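Local coordinates for uncharacterized peroxidase-related protein (Silicibacter sp., PDB 2PFX) that is of unknown function but, as a peroxidase-related member of the AhpD-like all-helical proteins, is probably an oxidoreductase, at residues K132-S137 against N163-F168; L127-K132 against R156-I161. All blocks are in the same frame, centred on the assembly; numbering follows the deposited sequence.

Interaction 1 (K132-S137 against N163-F168); sequences KMTRAS and NVTGFF
Met133, a selenomethionine, and Thr134 meet Thr165 where two helices of an AhpD-like all-helical fold, 121-136 and 155-178, pack together. The local axes of 132-136 and 163-168 cross at -44° and come no nearer than 9.9 Å, and the example illustrates how one long, bendable side chain and a threonine methyl can fill the space between two helices. Met133 is the first residue of 132-137 to touch the partner. Its CB lies 3.7 Å from Thr165 CG2, and the chain then runs out extended before bending at its last torsion (chi3 65°), which folds the terminal methyl back over the threonine. SE and CE therefore both rest against the CB and CG2 of Thr165, with SE 3.9 Å from Thr165 CB, while CE also comes within 4.3 Å of Gly166 N, where the glycine contributes backbone alone. Thr134 follows, its hydroxyl bonded to Ala130 O of its own helix and also to ND2 of Asn169 on helix 155-178, so it links the two helices. The carbonyl oxygens of Met133 and Thr134 both accept hydrogen bonds from Arg173 of the second subunit, which ties this part of the helix to that subunit. The Thr165 hydroxyl is bonded to the carbonyl of Ile161, one turn back, and its methyl is the group offered across the interface: Thr134 OG1 stands 3.8 Å from Thr165 CG2.

Interaction 2 (L127-K132 against R156-I161); sequences LDFAAK and RDIWDI
Phe129 reaches from helix 121-136 toward helix 155-178 and lays its ring beside the branched side chains of Ile158 and Ile161, a worked case of an aromatic spanning a gap between helices in an all-helical fold. With CG anti to the backbone N, chi1 -168° carries the ring out from its helix toward 156-161. Neither isoleucine sits squarely over the ring or in its plane; both methyls approach obliquely. Ile161 is the nearer, its CG2 lying 4.0 Å from Phe129 CD2. Ile158, one turn earlier, meets the far end of the ring more loosely, its CG2 standing 4.4 Å from Phe129 CZ. The gamma methyls of two residues three apart thus meet different parts of one ring. Helix 142-150 adds Leu148, which touches both Phe129 and Ile158, and Ala177 of the second subunit also packs on Phe129, so the ring lies where the helical core meets the subunit interface.

Polar chemistry belongs to a different side of helix 155-178. There Arg156 NE donates to Asp160 OD1 at 3.0 Å and 163°, nearly in the guanidinium plane and on the syn side of the carboxylate, though tilted 31° out of the carboxylate plane, while Arg156 NH1 has a second acidic partner in Glu65. The contact itself joins carbon to carbon, which implies that shape and the burial of apolar surface, rather than directional bonding, hold the two segments together here.

Interactions 1 and 2 are successive stations on one helix pair, 121-136 with 155-178, their centres about 8 Å apart. Both are buried, neither is a surface contact, and between the paired segments themselves the contacts are packing. Interaction 1 uses a flexible selenomethionine and two threonines, and Thr134 to Asn169 adds a polar tie just beyond 163-168; interaction 2 relies instead on an aromatic ring and two isoleucines, with no such tie between its segments. Ala130 and Ile161 of interaction 2 accept from the threonines of interaction 1, and Thr165 OG1 packs 3.3 Å from Ala130 CB, so the two sites adjoin directly. Both also touch the second subunit, through polar as well as apolar partners near 132-137.

Interaction 1 (K132-S137 against N163-F168)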
loop_
_atom_site.group_PDB
_atom_site.type_symbol
_atom_site.label_atom_id
_atom_site.label_comp_id
_atom_site.label_asym_id
_atom_site.label_seq_id
_atom_site.Cartn_x
_atom_site.Cartn_y
_atom_site.Cartn_z
ATOM N N LYS A 132 12.675 2.279 7.443
ATOM C CA LYS A 132 11.465 2.865 7.992
ATOM C C LYS A 132 11.321 4.345 7.657
ATOM O O LYS A 132 10.223 4.890 7.434
ATOM C CB LYS A 132 11.434 2.643 9.506
ATOM C CG LYS A 132 10.111 3.168 10.092
ATOM C CD LYS A 132 10.004 2.892 11.585
ATOM C CE LYS A 132 8.620 3.317 12.072
ATOM N NZ LYS A 132 8.326 2.632 13.356
HETATM N N MSE A 133 12.419 5.081 7.630
HETATM C CA MSE A 133 12.414 6.462 7.189
HETATM C C MSE A 133 12.002 6.572 5.724
HETATM O O MSE A 133 11.325 7.495 5.298
HETATM C CB MSE A 133 13.816 7.045 7.304
HETATM C CG MSE A 133 14.212 7.531 8.684
HETATM SE SE MSE A 133 15.932 8.306 8.746
HETATM C CE MSE A 133 15.542 9.803 7.629
ATOM N N THR A 134 12.432 5.575 4.960
ATOM C CA THR A 134 12.185 5.601 3.522
ATOM C C THR A 134 10.724 5.316 3.236
ATOM O O THR A 134 10.076 6.002 2.427
ATOM C CB THR A 134 13.147 4.636 2.817
ATOM O OG1 THR A 134 14.487 5.132 2.986
ATOM C CG2 THR A 134 12.882 4.600 1.310
ATOM N N ARG A 135 10.154 4.336 3.938
ATOM C CA ARG A 135 8.738 4.012 3.749
ATOM C C ARG A 135 7.746 4.833 4.549
ATOM O O ARG A 135 6.592 5.051 4.129
ATOM C CB ARG A 135 8.557 2.530 4.114
ATOM C CG ARG A 135 9.068 1.613 3.024
ATOM C CD ARG A 135 9.995 0.537 3.533
ATOM N NE ARG A 135 9.305 -0.725 3.741
ATOM C CZ ARG A 135 9.869 -1.863 4.108
ATOM N NH1 ARG A 135 11.180 -1.968 4.328
ATOM N NH2 ARG A 135 9.049 -2.907 4.241
ATOM N N ALA A 136 8.119 5.297 5.734
ATOM C CA ALA A 136 7.118 5.859 6.643
ATOM C C ALA A 136 7.760 6.715 7.708
ATOM O O ALA A 136 7.618 6.433 8.896
ATOM C CB ALA A 136 6.341 4.729 7.297
ATOM N N SER A 137 8.444 7.757 7.238
ATOM C CA SER A 137 9.132 8.607 8.202
ATOM C C SER A 137 8.214 9.204 9.256
ATOM O O SER A 137 8.644 9.446 10.388
ATOM C CB SER A 137 9.904 9.708 7.455
ATOM O OG SER A 137 9.083 10.539 6.666
ATOM N N ASN A 163 20.374 11.954 7.823
ATOM C CA ASN A 163 20.677 12.827 6.675
ATOM C C ASN A 163 21.108 12.021 5.467
ATOM O O ASN A 163 20.712 12.344 4.340
ATOM C CB ASN A 163 21.712 13.876 7.077
ATOM C CG ASN A 163 21.017 15.085 7.676
ATOM O OD1 ASN A 163 20.796 16.079 6.984
ATOM N ND2 ASN A 163 20.665 14.986 8.951
ATOM N N VAL A 164 21.909 10.977 5.681
ATOM C CA VAL A 164 22.298 10.134 4.561
ATOM C C VAL A 164 21.042 9.519 3.947
ATOM O O VAL A 164 20.861 9.563 2.742
ATOM C CB VAL A 164 23.299 9.060 4.982
ATOM C CG1 VAL A 164 23.533 8.050 3.872
ATOM C CG2 VAL A 164 24.587 9.754 5.396
ATOM N N THR A 165 20.183 8.967 4.791
ATOM C CA THR A 165 18.939 8.370 4.346
ATOM C C THR A 165 18.091 9.374 3.561
ATOM O O THR A 165 17.650 9.122 2.437
ATOM C CB THR A 165 18.108 7.875 5.552
ATOM O OG1 THR A 165 18.813 6.831 6.258
ATOM C CG2 THR A 165 16.792 7.266 5.106
ATOM N N GLY A 166 17.851 10.554 4.133
ATOM C CA GLY A 166 17.073 11.585 3.449
ATOM C C GLY A 166 17.699 11.990 2.129
ATOM O O GLY A 166 16.976 12.158 1.138
ATOM N N PHE A 167 19.017 12.131 2.111
ATOM C CA PHE A 167 19.711 12.510 0.876
ATOM C C PHE A 167 19.423 11.522 -0.241
ATOM O O PHE A 167 19.136 11.990 -1.340
ATOM C CB PHE A 167 21.208 12.650 1.133
ATOM C CG PHE A 167 22.051 13.151 -0.018
ATOM C CD1 PHE A 167 21.962 14.440 -0.512
ATOM C CD2 PHE A 167 22.945 12.265 -0.597
ATOM C CE1 PHE A 167 22.760 14.828 -1.573
ATOM C CE2 PHE A 167 23.771 12.634 -1.629
ATOM C CZ PHE A 167 23.674 13.931 -2.091
ATOM N N PHE A 168 19.460 10.204 -0.011
ATOM C CA PHE A 168 19.197 9.289 -1.122
ATOM C C PHE A 168 17.728 9.257 -1.465
ATOM O O PHE A 168 17.370 8.889 -2.591
ATOM C CB PHE A 168 19.765 7.874 -0.840
ATOM C CG PHE A 168 21.273 8.063 -1.075
ATOM C CD1 PHE A 168 21.772 8.071 -2.370
ATOM C CD2 PHE A 168 22.114 8.274 0.000
ATOM C CE1 PHE A 168 23.123 8.291 -2.578
ATOM C CE2 PHE A 168 23.473 8.475 -0.202
ATOM C CZ PHE A 168 23.968 8.478 -1.495
#

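Interaction 2 (L127-K132 against R156-I161)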
loop_
_atom_site.group_PDB
_atom_site.type_symbol
_atom_site.label_atom_id
_atom_site.label_comp_id
_atom_site.label_asym_id
_atom_site.label_seq_id
_atom_site.Cartn_x
_atom_site.Cartn_y
_atom_site.Cartn_z
ATOM N N LEU A 127 20.214 -0.015 9.136
ATOM C CA LEU A 127 19.452 -0.187 7.900
ATOM C C LEU A 127 17.945 -0.282 8.089
ATOM O O LEU A 127 17.179 0.196 7.249
ATOM C CB LEU A 127 19.970 -1.403 7.120
ATOM C CG LEU A 127 21.439 -1.324 6.709
ATOM C CD1 LEU A 127 21.879 -2.588 5.996
ATOM C CD2 LEU A 127 21.725 -0.103 5.827
ATOM N N ASP A 128 17.469 -0.889 9.163
ATOM C CA ASP A 128 16.044 -0.946 9.440
ATOM C C ASP A 128 15.448 0.449 9.650
ATOM O O ASP A 128 14.326 0.747 9.225
ATOM C CB ASP A 128 15.813 -1.776 10.696
ATOM C CG ASP A 128 15.964 -3.272 10.555
ATOM O OD1 ASP A 128 16.026 -3.789 9.419
ATOM O OD2 ASP A 128 16.017 -3.914 11.631
ATOM N N PHE A 129 16.198 1.309 10.335
ATOM C CA PHE A 129 15.798 2.698 10.555
ATOM C C PHE A 129 15.727 3.472 9.230
ATOM O O PHE A 129 14.781 4.202 8.949
ATOM C CB PHE A 129 16.790 3.337 11.534
ATOM C CG PHE A 129 16.378 4.698 12.093
ATOM C CD1 PHE A 129 15.605 4.801 13.242
ATOM C CD2 PHE A 129 16.770 5.878 11.482
ATOM C CE1 PHE A 129 15.259 6.038 13.748
ATOM C CE2 PHE A 129 16.410 7.117 11.963
ATOM C CZ PHE A 129 15.620 7.191 13.092
ATOM N N ALA A 130 16.751 3.305 8.410
ATOM C CA ALA A 130 16.767 3.943 7.092
ATOM C C ALA A 130 15.562 3.486 6.286
ATOM O O ALA A 130 14.912 4.312 5.637
ATOM C CB ALA A 130 18.071 3.649 6.373
ATOM N N ALA A 131 15.271 2.199 6.340
ATOM C CA ALA A 131 14.126 1.594 5.650
ATOM C C ALA A 131 12.816 2.180 6.128
ATOM O O ALA A 131 11.939 2.550 5.338
ATOM C CB ALA A 131 14.091 0.074 5.815
ATOM N N LYS A 132 12.675 2.279 7.443
ATOM C CA LYS A 132 11.465 2.865 7.992
ATOM C C LYS A 132 11.321 4.345 7.657
ATOM O O LYS A 132 10.223 4.890 7.434
ATOM C CB LYS A 132 11.434 2.643 9.506
ATOM C CG LYS A 132 10.111 3.168 10.092
ATOM C CD LYS A 132 10.004 2.892 11.585
ATOM C CE LYS A 132 8.620 3.317 12.072
ATOM N NZ LYS A 132 8.326 2.632 13.356
ATOM N N ARG A 156 24.490 12.188 17.546
ATOM C CA ARG A 156 25.114 12.708 16.332
ATOM C C ARG A 156 25.049 11.641 15.254
ATOM O O ARG A 156 24.831 11.919 14.088
ATOM C CB ARG A 156 26.539 13.139 16.651
ATOM C CG ARG A 156 27.402 13.459 15.464
ATOM C CD ARG A 156 26.939 14.569 14.507
ATOM N NE ARG A 156 27.558 14.163 13.222
ATOM C CZ ARG A 156 28.797 14.419 12.833
ATOM N NH1 ARG A 156 29.639 15.138 13.557
ATOM N NH2 ARG A 156 29.238 13.974 11.664
ATOM N N ASP A 157 25.244 10.385 15.632
ATOM C CA ASP A 157 25.203 9.301 14.673
ATOM C C ASP A 157 23.805 9.181 14.051
ATOM O O ASP A 157 23.672 8.947 12.852
ATOM C CB ASP A 157 25.545 7.978 15.350
ATOM C CG ASP A 157 26.964 7.900 15.847
ATOM O OD1 ASP A 157 27.790 8.739 15.437
ATOM O OD2 ASP A 157 27.238 6.988 16.655
ATOM N N ILE A 158 22.784 9.284 14.885
ATOM C CA ILE A 158 21.398 9.200 14.413
ATOM C C ILE A 158 21.128 10.317 13.418
ATOM O O ILE A 158 20.527 10.132 12.356
ATOM C CB ILE A 158 20.426 9.245 15.607
ATOM C CG1 ILE A 158 20.690 8.133 16.618
ATOM C CG2 ILE A 158 18.994 9.203 15.108
ATOM C CD1 ILE A 158 19.681 8.043 17.747
ATOM N N TRP A 159 21.606 11.519 13.732
ATOM C CA TRP A 159 21.488 12.642 12.805
ATOM C C TRP A 159 22.120 12.333 11.445
ATOM O O TRP A 159 21.584 12.606 10.365
ATOM C CB TRP A 159 22.161 13.886 13.378
ATOM C CG TRP A 159 22.132 15.058 12.449
ATOM C CD1 TRP A 159 23.108 15.499 11.613
ATOM C CD2 TRP A 159 21.014 15.956 12.264
ATOM N NE1 TRP A 159 22.686 16.615 10.920
ATOM C CE2 TRP A 159 21.399 16.907 11.311
ATOM C CE3 TRP A 159 19.740 16.032 12.824
ATOM C CZ2 TRP A 159 20.550 17.929 10.898
ATOM C CZ3 TRP A 159 18.882 17.044 12.429
ATOM C CH2 TRP A 159 19.307 17.978 11.470
ATOM N N ASP A 160 23.322 11.753 11.490
ATOM C CA ASP A 160 23.982 11.326 10.265
ATOM C C ASP A 160 23.203 10.252 9.533
ATOM O O ASP A 160 23.116 10.274 8.307
ATOM C CB ASP A 160 25.382 10.822 10.601
ATOM C CG ASP A 160 26.368 11.899 11.003
ATOM O OD1 ASP A 160 25.941 13.079 10.970
ATOM O OD2 ASP A 160 27.539 11.578 11.356
ATOM N N ILE A 161 22.636 9.276 10.249
ATOM C CA ILE A 161 21.877 8.247 9.537
ATOM C C ILE A 161 20.675 8.853 8.838
ATOM O O ILE A 161 20.316 8.566 7.685
ATOM C CB ILE A 161 21.459 7.120 10.501
ATOM C CG1 ILE A 161 22.628 6.268 11.018
ATOM C CG2 ILE A 161 20.436 6.212 9.842
ATOM C CD1 ILE A 161 22.293 5.564 12.316
#